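Local coordinates for BDI_3064 protein (Parabacteroides distasonis ATCC 8503, PDB 5Z06) that hydrolyses linear beta-1,2-glucan and beta-1,2-glucooligosaccharides as an exo-type enzyme, releasing sophorose from the non-reducing end, at residues A[349-352]-A[353-356]; A[371-374]-A[375-378]. All coordinates share one frame; numbering follows the deposited sequence.

Contact 1: residues A[349-352]-A[353-356]; sequences QRFL and KITS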
# COMPACT_ATOMS: atom_id res chain seq x y z
N GLN A 349 0.77 -12.23 23.25
CA GLN A 349 0.60 -13.45 22.45
C GLN A 349 1.14 -13.26 21.04
O GLN A 349 1.86 -14.11 20.52
CB GLN A 349 -0.86 -13.91 22.38
CG GLN A 349 -1.35 -14.63 23.64
CD GLN A 349 -0.31 -15.63 24.15
OE1 GLN A 349 0.13 -15.52 25.28
NE2 GLN A 349 0.11 -16.58 23.29
N ARG A 350 0.79 -12.12 20.44
CA ARG A 350 1.34 -11.78 19.14
C ARG A 350 2.88 -11.79 19.15
O ARG A 350 3.50 -12.32 18.26
CB ARG A 350 0.82 -10.43 18.66
CG ARG A 350 1.54 -9.90 17.42
CD ARG A 350 1.39 -10.83 16.23
NE ARG A 350 0.01 -10.89 15.83
CZ ARG A 350 -0.57 -10.09 14.93
NH1 ARG A 350 0.12 -9.17 14.28
NH2 ARG A 350 -1.88 -10.21 14.71
N PHE A 351 3.47 -11.16 20.16
CA PHE A 351 4.93 -11.03 20.22
C PHE A 351 5.66 -12.34 20.48
O PHE A 351 6.79 -12.53 20.01
CB PHE A 351 5.34 -9.91 21.15
CG PHE A 351 5.34 -8.56 20.47
CD1 PHE A 351 4.19 -7.79 20.41
CD2 PHE A 351 6.48 -8.11 19.83
CE1 PHE A 351 4.18 -6.56 19.76
CE2 PHE A 351 6.48 -6.89 19.18
CZ PHE A 351 5.33 -6.12 19.15
N LEU A 352 5.01 -13.26 21.18
CA LEU A 352 5.52 -14.62 21.30
C LEU A 352 5.56 -15.31 19.94
O LEU A 352 6.56 -15.94 19.59
CB LEU A 352 4.69 -15.43 22.31
CG LEU A 352 4.89 -14.99 23.75
CD1 LEU A 352 3.77 -15.56 24.60
CD2 LEU A 352 6.25 -15.40 24.31
N LYS A 353 4.49 -15.17 19.18
CA LYS A 353 4.48 -15.67 17.81
C LYS A 353 5.56 -14.96 16.96
O LYS A 353 6.35 -15.63 16.28
CB LYS A 353 3.09 -15.53 17.20
CG LYS A 353 3.06 -15.61 15.69
CD LYS A 353 1.68 -15.34 15.15
CE LYS A 353 0.74 -16.51 15.41
NZ LYS A 353 -0.63 -15.99 15.13
N ILE A 354 5.59 -13.63 17.00
CA ILE A 354 6.57 -12.86 16.23
C ILE A 354 7.99 -13.31 16.54
O ILE A 354 8.77 -13.60 15.63
CB ILE A 354 6.46 -11.35 16.51
CG1 ILE A 354 5.24 -10.79 15.78
CG2 ILE A 354 7.72 -10.61 16.07
CD1 ILE A 354 4.88 -9.38 16.18
N THR A 355 8.32 -13.34 17.82
CA THR A 355 9.65 -13.73 18.24
C THR A 355 9.99 -15.19 17.92
O THR A 355 11.11 -15.44 17.48
CB THR A 355 9.94 -13.37 19.70
OG1 THR A 355 8.99 -13.96 20.59
CG2 THR A 355 9.94 -11.86 19.83
N SER A 356 9.04 -16.13 18.06
CA SER A 356 9.31 -17.53 17.69
C SER A 356 9.55 -17.65 16.21
O SER A 356 10.45 -18.35 15.79
CB SER A 356 8.20 -18.50 18.06
OG SER A 356 8.11 -18.55 19.46
O HOH W 1 -1.16 -13.34 17.03

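Contact 2: residues A[371-374]-A[375-378]; sequences FIDG and TTGK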
# COMPACT_ATOMS: atom_id res chain seq x y z
N PHE A 371 12.28 -9.85 2.66
CA PHE A 371 11.06 -10.60 2.57
C PHE A 371 11.26 -12.00 3.07
O PHE A 371 12.29 -12.63 2.79
CB PHE A 371 10.60 -10.60 1.15
CG PHE A 371 10.38 -9.24 0.62
CD1 PHE A 371 9.26 -8.51 1.01
CD2 PHE A 371 11.28 -8.66 -0.27
CE1 PHE A 371 9.04 -7.23 0.53
CE2 PHE A 371 11.06 -7.40 -0.77
CZ PHE A 371 9.92 -6.68 -0.38
N ILE A 372 10.29 -12.45 3.85
CA ILE A 372 10.27 -13.80 4.36
C ILE A 372 8.87 -14.36 4.13
O ILE A 372 7.86 -13.64 4.20
CB ILE A 372 10.60 -13.83 5.85
CG1 ILE A 372 11.81 -12.94 6.16
CG2 ILE A 372 10.84 -15.27 6.29
CD1 ILE A 372 12.14 -12.78 7.64
N ASP A 373 8.81 -15.65 3.85
CA ASP A 373 7.55 -16.34 3.75
C ASP A 373 7.17 -16.64 5.19
O ASP A 373 7.84 -17.40 5.88
CB ASP A 373 7.67 -17.60 2.88
CG ASP A 373 6.36 -18.31 2.68
OD1 ASP A 373 5.54 -18.39 3.61
OD2 ASP A 373 6.14 -18.83 1.57
N GLY A 374 6.08 -16.01 5.64
CA GLY A 374 5.60 -16.13 7.00
C GLY A 374 5.22 -17.52 7.43
O GLY A 374 5.24 -17.83 8.60
N THR A 375 4.87 -18.37 6.47
CA THR A 375 4.51 -19.74 6.74
C THR A 375 5.71 -20.65 6.86
O THR A 375 5.59 -21.72 7.41
CB THR A 375 3.61 -20.30 5.61
OG1 THR A 375 4.33 -20.32 4.38
CG2 THR A 375 2.34 -19.46 5.44
N THR A 376 6.87 -20.25 6.33
CA THR A 376 8.06 -21.12 6.34
C THR A 376 9.33 -20.59 7.03
O THR A 376 10.22 -21.37 7.33
CB THR A 376 8.45 -21.53 4.92
OG1 THR A 376 8.97 -20.39 4.21
CG2 THR A 376 7.25 -22.11 4.18
N GLY A 377 9.42 -19.27 7.24
CA GLY A 377 10.66 -18.66 7.71
C GLY A 377 11.69 -18.50 6.60
O GLY A 377 12.81 -18.03 6.87
N LYS A 378 11.33 -18.85 5.37
CA LYS A 378 12.29 -18.85 4.26
C LYS A 378 12.23 -17.50 3.58
O LYS A 378 11.15 -16.93 3.34
CB LYS A 378 11.98 -19.95 3.22
CG LYS A 378 12.05 -21.40 3.73
CD LYS A 378 13.36 -21.74 4.43
CE LYS A 378 14.57 -21.47 3.53
NZ LYS A 378 15.84 -21.70 4.27
O HOH W 2 9.13 -20.65 1.53

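Contact 1: residues A[349-352]-A[353-356]
One face of the Phe-351 ring carries the methyl end of Ile-354: CD1 sits 4.2 Å from the ring centroid and 10° off the normal, a CH-pi contact. The Phe-409 ring also meets that of Phe-351. The Arg-350 guanidinium is met in its plane, at the edge, by a water that accepts from NE at 3.0 Å; NH1 and NH2 donate to Tyr-299 O and Trp-300 O, and Arg-350 makes a cation-pi contact with Trp-300. Lys-353 NZ reaches the same water weakly; its main partner is Pro-305 O. Before its polar end, the bent arginine chain slants across the isoleucine, CG lying 3.6 Å from Ile-354 CD1. With CG1 of Ile-354 anti to its carbonyl carbon (chi1 -76°), CD1 can serve both neighbours. All this lies on helix 344-360, consistent with the (alpha/alpha)6 barrel of the GH144 family; Phe-351 and Ile-354 pack on helix 323-338, Thr-355 on helix 414-428. Threonine suits its buried place because OG1 donates to Phe-351 O at 2.7 Å, alongside the helical bond from Thr-355 N at 2.8 Å. A valine here would probably leave Phe-351 O with the backbone donor alone and press a methyl against it.

Contact 2: residues A[371-374]-A[375-378]
Ile-372 packs closely against the returning chain, its CG2 methyl 3.4 Å from Gly-377 C, and the backbone beside it is just as firmly joined. Asp-373 N donates almost straight to Lys-378 O (2.7 Å, 175°). Asp-373 O in turn takes two donors: Gly-377 N arrives at 2.8 Å nearly on the line of the carbonyl bond, whereas Thr-376 N, at 3.0 Å, comes from well above the carbonyl plane. Gly-377 has phi of +78°, a value that favours glycine and lets the chain turn back.

By contrast the solvent side, with Thr-375, Thr-376 and Lys-378 exposed, is held more loosely, by polar side chains and a water. Asp-373, its CG anti to the backbone N (chi1 -177°), reaches forward so that OD1 accepts from Thr-375 N at 2.9 Å, forming an Asx turn. Thr-375 OG1 also donates to OD1, but the modelled separation is so short that its exact length is doubtful. Thr-376 OG1 accepts from Lys-378 N at 3.0 Å and shares a water with Asp-373 OD2, whose side of the bridge is weak. Threonine suits both exposed positions: the hydroxyl of Thr-375 meets the Asp-373 carboxylate, and that of Thr-376 takes a backbone N-H. The lysine side chain leads away from the turn to a salt bridge with Asp-362.

Backbone pairing of Phe-371 with Val-380 continues the antiparallel course beyond the turn. The whole is a tight hairpin turn of four residues, Gly-374 to Gly-377, stabilised by an Asx turn at its start and an ST turn at its end.

How the contacts relate
Contact 1 comes first along the chain, within helix 344-360, and contact 2 follows where strand 371-373 gives way to a turn. Their centres lie 15 Å apart and their nearest atoms about 8 Å, so they do not touch, although both sit on the same side of the chain's centre. Asp-362, just past the end of the helix, receives Lys-378 and also pairs by its backbone with Gly-377, anchoring the loop after the helix to the hairpin turn. Strand 371-373 pairs antiparallel with strand 320-322, which directly precedes helix 323-338, itself a packing partner of contact 1. Helix 344-360, this strand pair and helix 323-338 are thus linked in one part of the catalytic enzyme's helical region.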